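Local structure of ML032222a iGluR (4YKI) at residues G1-L5 with I6-L10; V43-S46 with E47-F51; Q126-E129 with L130-Q133; K169-N172 with H173-T177. The protein probably serves as a glycine-activated ion channel subunit of the ionotropic glutamate receptor family, whose ligand-binding domain, described here, holds glycine. All coordinates share one frame; numbering follows the deposited sequence. Where two conformers were deposited one is given.

All four contacts are local and partly buried, each joining apolar residues to polar ones nearer the surface. Contacts 1 and 2 belong to one lobe of the two-lobed ligand-binding domain and touch each other: Gly-7 N, in the turn before strand 9-13, probably donates to Gly-50 O at the end of helix 37-49. Contacts 3 and 4 lie in the other lobe, centres about 21 Å apart. Chemistry follows place: contact 1 is a turn with water bridges, contact 2 a helix C-terminus ending in a CH-pi contact of Phe-51, contact 3 a 3-10 segment, and contact 4 a helix start with a side-chain cap, where the side chain of Leu-171 is about 8 Å from the bound glycine.

Contact 1 of 4, residues G1-L5 with I6-L10; sequences GSKNL and IGRHL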
loop_
_atom_site.group_PDB
_atom_site.type_symbol
_atom_site.label_atom_id
_atom_site.label_comp_id
_atom_site.label_asym_id
_atom_site.label_seq_id
_atom_site.Cartn_x
_atom_site.Cartn_y
_atom_site.Cartn_z
ATOM N N GLY B 1 24.051 -3.302 3.427
ATOM C CA GLY B 1 24.398 -3.370 4.876
ATOM C C GLY B 1 25.383 -2.287 5.266
ATOM O O GLY B 1 25.037 -1.340 5.978
ATOM N N SER B 2 26.618 -2.422 4.796
ATOM C CA SER B 2 27.646 -1.446 5.116
ATOM C C SER B 2 27.447 -0.167 4.304
ATOM O O SER B 2 27.476 0.925 4.868
ATOM C CB SER B 2 29.045 -2.023 4.881
ATOM O OG SER B 2 30.009 -1.340 5.666
ATOM N N LYS B 3 27.238 -0.293 2.990
ATOM C CA LYS B 3 27.038 0.891 2.147
ATOM C C LYS B 3 25.809 1.671 2.631
ATOM O O LYS B 3 24.766 1.081 2.954
ATOM C CB LYS B 3 26.847 0.505 0.668
ATOM C CG LYS B 3 28.056 -0.125 -0.026
ATOM C CD LYS B 3 27.765 -0.344 -1.511
ATOM C CE LYS B 3 28.795 -1.271 -2.163
ATOM N NZ LYS B 3 30.167 -0.705 -2.177
ATOM N N ASN B 4 25.939 2.993 2.707
ATOM C CA ASN B 4 24.797 3.860 2.986
ATOM C C ASN B 4 24.822 5.007 1.993
ATOM O O ASN B 4 25.604 4.988 1.047
ATOM C CB ASN B 4 24.795 4.359 4.443
ATOM C CG ASN B 4 26.040 5.148 4.807
ATOM O OD1 ASN B 4 26.438 6.077 4.111
ATOM N ND2 ASN B 4 26.652 4.780 5.929
ATOM N N LEU B 5 23.972 6.002 2.213
ATOM C CA LEU B 5 23.797 7.093 1.262
ATOM C C LEU B 5 24.586 8.354 1.602
ATOM O O LEU B 5 24.558 9.332 0.839
ATOM C CB LEU B 5 22.309 7.415 1.148
ATOM C CG LEU B 5 21.532 6.492 0.209
ATOM C CD1 LEU B 5 20.046 6.569 0.444
ATOM C CD2 LEU B 5 21.834 6.816 -1.244
ATOM N N ILE B 6 25.300 8.364 2.715
ATOM C CA ILE B 6 25.993 9.586 3.113
ATOM C C ILE B 6 27.089 9.955 2.107
ATOM O O ILE B 6 28.000 9.166 1.820
ATOM C CB ILE B 6 26.577 9.458 4.529
ATOM C CG1 ILE B 6 25.464 9.153 5.541
ATOM C CG2 ILE B 6 27.270 10.755 4.916
ATOM C CD1 ILE B 6 25.966 8.784 6.924
ATOM N N GLY B 7 26.989 11.158 1.554
ATOM C CA GLY B 7 27.950 11.637 0.570
ATOM C C GLY B 7 27.690 11.173 -0.870
ATOM O O GLY B 7 28.340 11.650 -1.786
ATOM N N ARG B 8 26.750 10.262 -1.085
ATOM C CA ARG B 8 26.424 9.816 -2.433
ATOM C C ARG B 8 25.735 10.923 -3.210
ATOM O O ARG B 8 25.121 11.808 -2.627
ATOM C CB ARG B 8 25.525 8.575 -2.379
ATOM C CG ARG B 8 26.145 7.377 -1.657
ATOM C CD ARG B 8 27.255 6.691 -2.423
ATOM N NE ARG B 8 27.794 5.601 -1.613
ATOM C CZ ARG B 8 28.594 4.648 -2.056
ATOM N NH1 ARG B 8 28.962 4.603 -3.321
ATOM N NH2 ARG B 8 29.014 3.720 -1.219
ATOM N N HIS B 9 25.851 10.855 -4.527
ATOM C CA HIS B 9 25.115 11.735 -5.429
ATOM C C HIS B 9 24.178 10.875 -6.261
ATOM O O HIS B 9 24.626 10.122 -7.119
ATOM C CB HIS B 9 26.047 12.514 -6.357
ATOM C CG HIS B 9 25.314 13.457 -7.259
ATOM N ND1 HIS B 9 24.720 14.613 -6.794
ATOM C CD2 HIS B 9 25.017 13.378 -8.578
ATOM C CE1 HIS B 9 24.114 15.220 -7.800
ATOM N NE2 HIS B 9 24.271 14.486 -8.892
ATOM N N LEU B 10 22.886 10.978 -5.989
ATOM C CA LEU B 10 21.887 10.198 -6.680
ATOM C C LEU B 10 21.353 10.909 -7.920
ATOM O O LEU B 10 21.059 12.090 -7.891
ATOM C CB LEU B 10 20.723 9.856 -5.747
ATOM C CG LEU B 10 21.014 9.022 -4.494
ATOM C CD1 LEU B 10 19.710 8.662 -3.776
ATOM C CD2 LEU B 10 21.828 7.767 -4.843
HETATM O O HOH W 1 30.809 1.861 -3.190
HETATM O O HOH W 2 28.607 6.745 2.752
#
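Arg-8 folds back over the backbone of Asn-4 and Leu-5, at the close of a type II beta turn from Leu-5 to Arg-8. Its CB and then its CG rest against Leu-5 O, the carbonyl that also accepts Arg-8 N at 3.1 Å to close the turn. A bend at chi2 (-72°) swings the rest of the chain across to Asn-4, where NE makes a weak bond to Asn-4 O at 3.5 Å. Beyond it NH2 passes Lys-3 CG at 4.1 Å. At the edge of the guanidinium, in its plane, water 1 accepts from Arg-8 NH2 and, at 2.8 Å, from Lys-3 NZ.

Overlapping the start of the beta turn, Asn-4 OD1 accepts Ile-6 N at 2.9 Å, an Asx turn in which the donor is tilted 28° from the carbonyl plane. Water 2 donates to Asn-4 OD1 at 2.6 Å and also to Ile-6 O. With a leucine in place of Asn-4, Ile-6 N would probably lose its acceptor and water 2 one of its two holds, letting the chain entering the beta turn move. On the buried side, Leu-5 CD2 meets Leu-10 CD2 at 3.7 Å, the two side chains crossing at about a right angle; Phe-51 and Tyr-224 pack beside them.

The turn bond, the Asn-4 amide bond and the Leu-5/Leu-10 packing thus shape the path into strand 9-13 of the parallel sheet, while the shared water probably eases the repulsion between Lys-3 NZ and Arg-8 NH2, 4.7 Å apart.

Contact 2 of 4, residues V43-S46 with E47-F51; sequences VKLS and EDLGF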
loop_
_atom_site.group_PDB
_atom_site.type_symbol
_atom_site.label_atom_id
_atom_site.label_comp_id
_atom_site.label_asym_id
_atom_site.label_seq_id
_atom_site.Cartn_x
_atom_site.Cartn_y
_atom_site.Cartn_z
ATOM N N VAL B 43 13.494 15.900 -0.930
ATOM C CA VAL B 43 14.233 16.872 -0.139
ATOM C C VAL B 43 14.442 16.347 1.283
ATOM O O VAL B 43 15.540 16.405 1.829
ATOM C CB VAL B 43 13.525 18.245 -0.108
ATOM C CG1 VAL B 43 14.108 19.154 0.958
ATOM C CG2 VAL B 43 13.627 18.931 -1.469
ATOM N N LYS B 44 13.379 15.851 1.901
ATOM C CA LYS B 44 13.488 15.315 3.252
ATOM C C LYS B 44 14.397 14.080 3.326
ATOM O O LYS B 44 15.192 13.955 4.241
ATOM C CB LYS B 44 12.094 14.994 3.795
ATOM C CG LYS B 44 12.018 14.743 5.287
ATOM C CD LYS B 44 12.444 15.950 6.133
ATOM C CE LYS B 44 11.530 17.165 5.924
ATOM N NZ LYS B 44 11.770 18.296 6.892
ATOM N N LEU B 45 14.282 13.175 2.357
ATOM C CA LEU B 45 15.164 12.015 2.272
ATOM C C LEU B 45 16.613 12.464 2.184
ATOM O O LEU B 45 17.476 11.893 2.845
ATOM C CB LEU B 45 14.822 11.138 1.066
ATOM C CG LEU B 45 13.552 10.301 1.180
ATOM C CD1 LEU B 45 13.207 9.701 -0.177
ATOM C CD2 LEU B 45 13.661 9.219 2.240
ATOM N N SER B 46 16.886 13.485 1.373
ATOM C CA SER B 46 18.267 13.940 1.185
ATOM C C SER B 46 18.831 14.548 2.459
ATOM O O SER B 46 20.005 14.362 2.774
ATOM C CB SER B 46 18.370 14.935 0.019
ATOM O OG SER B 46 17.907 16.233 0.373
ATOM N N GLU B 47 17.991 15.263 3.197
ATOM C CA GLU B 47 18.432 15.853 4.454
ATOM C C GLU B 47 18.695 14.798 5.512
ATOM O O GLU B 47 19.666 14.897 6.257
ATOM C CB GLU B 47 17.390 16.837 4.944
ATOM C CG GLU B 47 17.366 18.056 4.085
ATOM C CD GLU B 47 16.232 18.985 4.398
ATOM O OE1 GLU B 47 15.366 18.636 5.235
ATOM O OE2 GLU B 47 16.212 20.070 3.780
ATOM N N ASP B 48 17.850 13.775 5.559
ATOM C CA ASP B 48 17.956 12.761 6.585
ATOM C C ASP B 48 19.021 11.706 6.260
ATOM O O ASP B 48 19.631 11.152 7.169
ATOM C CB ASP B 48 16.589 12.105 6.805
ATOM C CG ASP B 48 15.556 13.067 7.412
ATOM O OD1 ASP B 48 15.927 14.167 7.885
ATOM O OD2 ASP B 48 14.357 12.725 7.416
ATOM N N LEU B 49 19.244 11.420 4.976
ATOM C CA LEU B 49 20.151 10.339 4.577
ATOM C C LEU B 49 21.505 10.821 4.065
ATOM O O LEU B 49 22.422 10.019 3.887
ATOM C CB LEU B 49 19.482 9.457 3.530
ATOM C CG LEU B 49 18.322 8.619 4.075
ATOM C CD1 LEU B 49 17.480 8.000 2.983
ATOM C CD2 LEU B 49 18.858 7.504 4.987
ATOM N N GLY B 50 21.626 12.123 3.819
ATOM C CA GLY B 50 22.915 12.736 3.551
ATOM C C GLY B 50 23.413 12.660 2.126
ATOM O O GLY B 50 24.619 12.782 1.908
ATOM N N PHE B 51 22.518 12.481 1.158
ATOM C CA PHE B 51 22.918 12.464 -0.246
ATOM C C PHE B 51 22.608 13.786 -0.928
ATOM O O PHE B 51 21.757 14.536 -0.468
ATOM C CB PHE B 51 22.272 11.295 -1.028
ATOM C CG PHE B 51 20.743 11.305 -1.071
ATOM C CD1 PHE B 51 20.053 12.031 -2.044
ATOM C CD2 PHE B 51 19.991 10.554 -0.169
ATOM C CE1 PHE B 51 18.676 12.010 -2.094
ATOM C CE2 PHE B 51 18.595 10.546 -0.227
ATOM C CZ PHE B 51 17.948 11.266 -1.187
HETATM O O HOH W 3 22.218 16.045 2.119
#
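Glu-47 lies alongside Val-43 one turn up the helix, in the last two turns of helix 37-49, which is closed by a glycine with positive phi. Glu-47 N donates to Val-43 O at 3.0 Å. In one of its two conformers Ser-46 OG donates to the same carbonyl, 2.8 Å from Val-43 O, a bond that may not hold in the other. The extended Glu-47 side chain brings OE2 to 3.6 Å from Val-43 CG1, while OE1 comes 4.0 Å from Lys-44 NZ in one conformer of the lysine, a long and doubtful salt bridge.

Asp-48 continues the i to i+4 ladder through its N to Lys-44 O, and its carboxylate leans on the aliphatic part of Lys-44, OD2 lying beside CG. Leu-49 follows on the inner side. Its N is bonded to Leu-45 O, and its CD1 sits 4.1 Å from Leu-45 CD2, the two side chains running together against His-231 of helix 225-238.

Gly-50 gives its N to Ser-46 O and then leaves the helix with phi 84°, turning the chain toward strand 52-56. Phe-51 bends back. With CG placed between its own backbone N and carbonyl carbon (chi1 61°), the ring folds over the last turn, CZ packing on Leu-45 CB. Ser-46 CA lies over one ring face, 3.7 Å from the Phe-51 centroid and 15° off the normal, a CH-pi contact. At the helix end, water 3 donates to Ser-46 O at 2.9 Å and to Phe-51 O at 3.0 Å.

Contact 3 of 4, residues Q126-E129 with L130-Q133; sequences QVLE and LLDQ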
loop_
_atom_site.group_PDB
_atom_site.type_symbol
_atom_site.label_atom_id
_atom_site.label_comp_id
_atom_site.label_asym_id
_atom_site.label_seq_id
_atom_site.Cartn_x
_atom_site.Cartn_y
_atom_site.Cartn_z
ATOM N N GLN B 126 -19.556 1.349 -18.013
ATOM C CA GLN B 126 -18.372 0.519 -17.804
ATOM C C GLN B 126 -17.569 0.540 -19.093
ATOM O O GLN B 126 -18.146 0.535 -20.176
ATOM C CB GLN B 126 -18.775 -0.911 -17.419
ATOM C CG GLN B 126 -17.706 -1.714 -16.631
ATOM C CD GLN B 126 -16.637 -2.339 -17.508
ATOM O OE1 GLN B 126 -16.863 -2.628 -18.683
ATOM N NE2 GLN B 126 -15.459 -2.555 -16.932
ATOM N N VAL B 127 -16.242 0.583 -18.985
ATOM C CA VAL B 127 -15.415 0.881 -20.155
ATOM C C VAL B 127 -15.561 -0.107 -21.310
ATOM O O VAL B 127 -15.390 0.282 -22.463
ATOM C CB VAL B 127 -13.912 1.039 -19.821
ATOM C CG1 VAL B 127 -13.662 2.325 -19.018
ATOM C CG2 VAL B 127 -13.355 -0.185 -19.100
ATOM N N LEU B 128 -15.867 -1.375 -21.049
ATOM C CA LEU B 128 -15.944 -2.341 -22.139
ATOM C C LEU B 128 -17.107 -2.029 -23.071
ATOM O O LEU B 128 -17.111 -2.486 -24.219
ATOM C CB LEU B 128 -16.016 -3.782 -21.629
ATOM C CG LEU B 128 -14.733 -4.308 -20.955
ATOM C CD1 LEU B 128 -14.921 -5.762 -20.518
ATOM C CD2 LEU B 128 -13.487 -4.184 -21.829
ATOM N N GLU B 129 -18.068 -1.232 -22.601
ATOM C CA GLU B 129 -19.153 -0.773 -23.467
ATOM C C GLU B 129 -18.665 0.018 -24.680
ATOM O O GLU B 129 -19.363 0.106 -25.694
ATOM C CB GLU B 129 -20.129 0.089 -22.670
ATOM C CG GLU B 129 -20.862 -0.718 -21.617
ATOM C CD GLU B 129 -21.722 0.110 -20.680
ATOM O OE1 GLU B 129 -21.849 1.335 -20.880
ATOM O OE2 GLU B 129 -22.271 -0.493 -19.727
ATOM N N LEU B 130 -17.477 0.600 -24.584
ATOM C CA LEU B 130 -16.912 1.352 -25.688
ATOM C C LEU B 130 -16.763 0.520 -26.967
ATOM O O LEU B 130 -16.814 1.065 -28.072
ATOM C CB LEU B 130 -15.552 1.920 -25.277
ATOM C CG LEU B 130 -15.620 3.089 -24.296
ATOM C CD1 LEU B 130 -14.286 3.275 -23.614
ATOM C CD2 LEU B 130 -16.059 4.371 -24.976
ATOM N N LEU B 131 -16.565 -0.787 -26.810
ATOM C CA LEU B 131 -16.280 -1.668 -27.949
ATOM C C LEU B 131 -17.497 -1.898 -28.846
ATOM O O LEU B 131 -17.345 -2.349 -29.989
ATOM C CB LEU B 131 -15.738 -3.017 -27.464
ATOM C CG LEU B 131 -14.412 -2.954 -26.697
ATOM C CD1 LEU B 131 -14.028 -4.331 -26.150
ATOM C CD2 LEU B 131 -13.291 -2.384 -27.564
ATOM N N ASP B 132 -18.689 -1.593 -28.339
ATOM C CA ASP B 132 -19.938 -1.900 -29.035
ATOM C C ASP B 132 -20.676 -0.629 -29.451
ATOM O O ASP B 132 -21.902 -0.636 -29.551
ATOM C CB ASP B 132 -20.845 -2.741 -28.134
ATOM C CG ASP B 132 -20.268 -4.114 -27.827
ATOM O OD1 ASP B 132 -19.627 -4.707 -28.722
ATOM O OD2 ASP B 132 -20.461 -4.607 -26.693
ATOM N N GLN B 133 -19.940 0.455 -29.696
ATOM C CA GLN B 133 -20.558 1.736 -30.043
ATOM C C GLN B 133 -19.550 2.598 -30.781
ATOM O O GLN B 133 -18.361 2.243 -30.847
ATOM C CB GLN B 133 -21.025 2.444 -28.771
ATOM C CG GLN B 133 -19.912 2.716 -27.749
ATOM C CD GLN B 133 -19.134 4.003 -28.018
ATOM O OE1 GLN B 133 -19.702 5.095 -28.025
ATOM N NE2 GLN B 133 -17.826 3.875 -28.224
#
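Leu-130 lays its CB, CG and CD1 against Val-127 O, the carbonyl that accepts Leu-130 N at 3.0 Å. With CG anti to the carbonyl carbon (chi1 -73°), its side chain runs back along the preceding turn, CD1 reaching 4.4 Å from Val-127 CB. Leu-131 repeats the pattern, its CD1 lying 4.4 Å from Leu-128 CD2. Val-127 and Leu-130 are the buried pair, Val-127 on Leu-161 of helix 157-164 and Leu-130 on Trp-138 and Val-184; Leu-131 also packs on Leu-161, while Leu-128 lies on Arg-157 and Asp-155.

The polar side chains act on the backbone. Gln-126 curls forward to put OE1 2.9 Å from Leu-128 N, while Glu-129 stretches out and OE1 takes the N-H of Asn-125. Gln-133 is bent at chi2 (85°), which turns its amide back so that NE2 donates to Leu-130 O at 3.0 Å. That bond is nearly straight (172°), lies in the amide plane and uses a carbonyl lone pair; Gln-133 CG meanwhile touches Glu-129 O, and OE1 accepts from Tyr-136 N. A valine in place of Gln-133 would probably leave Leu-130 O and Tyr-136 N without these partners and let the chain after the turn shift.

Leu-131 N to Leu-128 O and Asp-132 N to Glu-129 O complete a run of i to i+3 bonds, the signature of a 3-10 helix, here within the loop between strands 109-118 and 137-141.

Contact 4 of 4, residues K169-N172 with H173-T177; sequences KDLN and HAIET
The imidazole of His-173 is met at its edge by the backbone of Lys-169, whose N donates to ND1 at 3.0 Å, nearly straight (171°) and in the ring plane. ND1 is therefore an acceptor, consistent with a neutral ring protonated at NE2. The ring reaches back there because CG stands anti to the backbone N of His-173 (chi1 -178°), and it leaves Lys-169 CB 3.7 Å from ND1. The carboxylate of Asp-170 is steeply turned, 77° from the ring plane; its OD1 takes His-173 N at 2.9 Å, nearly in line with its own C-O bond.

Behind this the helix runs regularly, Ala-174 N bonding to Asp-170 O at 3.0 Å and Ile-175 N to Leu-171 O. Further along, His-173 O accepts from Thr-177 N and Thr-177 OG1 on opposite faces of its plane. Leu-171 CG packs 3.9 Å from Ile-175 CD1, and Leu-171 also touches Glu-17 of the ligand pocket, its side chain about 8 Å from the bound glycine. Asp-170 is thus the N-cap of helix 171-179, a typical aspartate cap with the histidine three residues on tied back to the incoming chain.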
loop_
_atom_site.group_PDB
_atom_site.type_symbol
_atom_site.label_atom_id
_atom_site.label_comp_id
_atom_site.label_asym_id
_atom_site.label_seq_id
_atom_site.Cartn_x
_atom_site.Cartn_y
_atom_site.Cartn_z
ATOM N N LYS B 169 -0.121 10.739 -26.279
ATOM C CA LYS B 169 1.315 10.930 -26.106
ATOM C C LYS B 169 1.750 11.053 -24.650
ATOM O O LYS B 169 2.816 10.541 -24.267
ATOM C CB LYS B 169 1.745 12.205 -26.846
ATOM C CG LYS B 169 3.249 12.407 -26.910
ATOM C CD LYS B 169 3.639 13.580 -27.802
ATOM C CE LYS B 169 3.421 14.913 -27.100
ATOM N NZ LYS B 169 4.040 16.050 -27.841
ATOM N N ASP B 170 0.960 11.785 -23.867
ATOM C CA ASP B 170 1.321 12.179 -22.511
ATOM C C ASP B 170 0.071 12.730 -21.834
ATOM O O ASP B 170 -1.003 12.781 -22.455
ATOM C CB ASP B 170 2.494 13.189 -22.513
ATOM C CG ASP B 170 2.222 14.460 -23.293
ATOM O OD1 ASP B 170 1.082 14.870 -23.512
ATOM O OD2 ASP B 170 3.224 15.112 -23.678
ATOM N N LEU B 171 0.188 13.102 -20.569
ATOM C CA LEU B 171 -0.972 13.523 -19.803
ATOM C C LEU B 171 -1.587 14.792 -20.373
ATOM O O LEU B 171 -2.814 14.920 -20.421
ATOM C CB LEU B 171 -0.581 13.719 -18.351
ATOM C CG LEU B 171 -1.734 14.016 -17.402
ATOM C CD1 LEU B 171 -2.790 12.904 -17.403
ATOM C CD2 LEU B 171 -1.151 14.194 -15.997
ATOM N N ASN B 172 -0.777 15.754 -20.810
ATOM C CA ASN B 172 -1.332 16.969 -21.403
ATOM C C ASN B 172 -2.150 16.674 -22.645
ATOM O O ASN B 172 -3.241 17.212 -22.808
ATOM C CB ASN B 172 -0.233 17.976 -21.730
ATOM C CG ASN B 172 0.365 18.616 -20.495
ATOM O OD1 ASN B 172 -0.223 18.602 -19.415
ATOM N ND2 ASN B 172 1.559 19.185 -20.651
ATOM N N HIS B 173 -1.634 15.833 -23.519
ATOM C CA HIS B 173 -2.331 15.446 -24.739
ATOM C C HIS B 173 -3.628 14.732 -24.400
ATOM O O HIS B 173 -4.677 14.970 -25.029
ATOM C CB HIS B 173 -1.426 14.540 -25.586
ATOM C CG HIS B 173 -2.018 14.127 -26.894
ATOM N ND1 HIS B 173 -1.799 12.881 -27.440
ATOM C CD2 HIS B 173 -2.815 14.787 -27.770
ATOM C CE1 HIS B 173 -2.434 12.787 -28.595
ATOM N NE2 HIS B 173 -3.061 13.931 -28.817
ATOM N N ALA B 174 -3.589 13.850 -23.407
ATOM C CA ALA B 174 -4.776 13.113 -23.009
ATOM C C ALA B 174 -5.847 14.054 -22.477
ATOM O O ALA B 174 -7.024 13.922 -22.833
ATOM C CB ALA B 174 -4.429 12.082 -21.948
ATOM N N ILE B 175 -5.473 14.978 -21.606
ATOM C CA ILE B 175 -6.442 15.907 -21.022
ATOM C C ILE B 175 -7.017 16.857 -22.094
ATOM O O ILE B 175 -8.215 17.150 -22.082
ATOM C CB ILE B 175 -5.860 16.649 -19.796
ATOM C CG1 ILE B 175 -5.669 15.634 -18.668
ATOM C CG2 ILE B 175 -6.768 17.808 -19.375
ATOM C CD1 ILE B 175 -4.995 16.146 -17.432
ATOM N N GLU B 176 -6.179 17.308 -23.021
ATOM C CA GLU B 176 -6.629 18.142 -24.136
ATOM C C GLU B 176 -7.629 17.401 -25.022
ATOM O O GLU B 176 -8.605 17.982 -25.502
ATOM C CB GLU B 176 -5.427 18.579 -24.974
ATOM C CG GLU B 176 -5.777 19.378 -26.231
ATOM C CD GLU B 176 -4.566 19.666 -27.104
ATOM O OE1 GLU B 176 -3.457 19.186 -26.774
ATOM O OE2 GLU B 176 -4.724 20.374 -28.122
ATOM N N THR B 177 -7.382 16.122 -25.254
ATOM C CA THR B 177 -8.274 15.297 -26.047
ATOM C C THR B 177 -9.582 15.065 -25.300
ATOM O O THR B 177 -10.675 15.199 -25.896
ATOM C CB THR B 177 -7.601 13.962 -26.449
ATOM O OG1 THR B 177 -6.401 14.249 -27.171
ATOM C CG2 THR B 177 -8.510 13.165 -27.334
#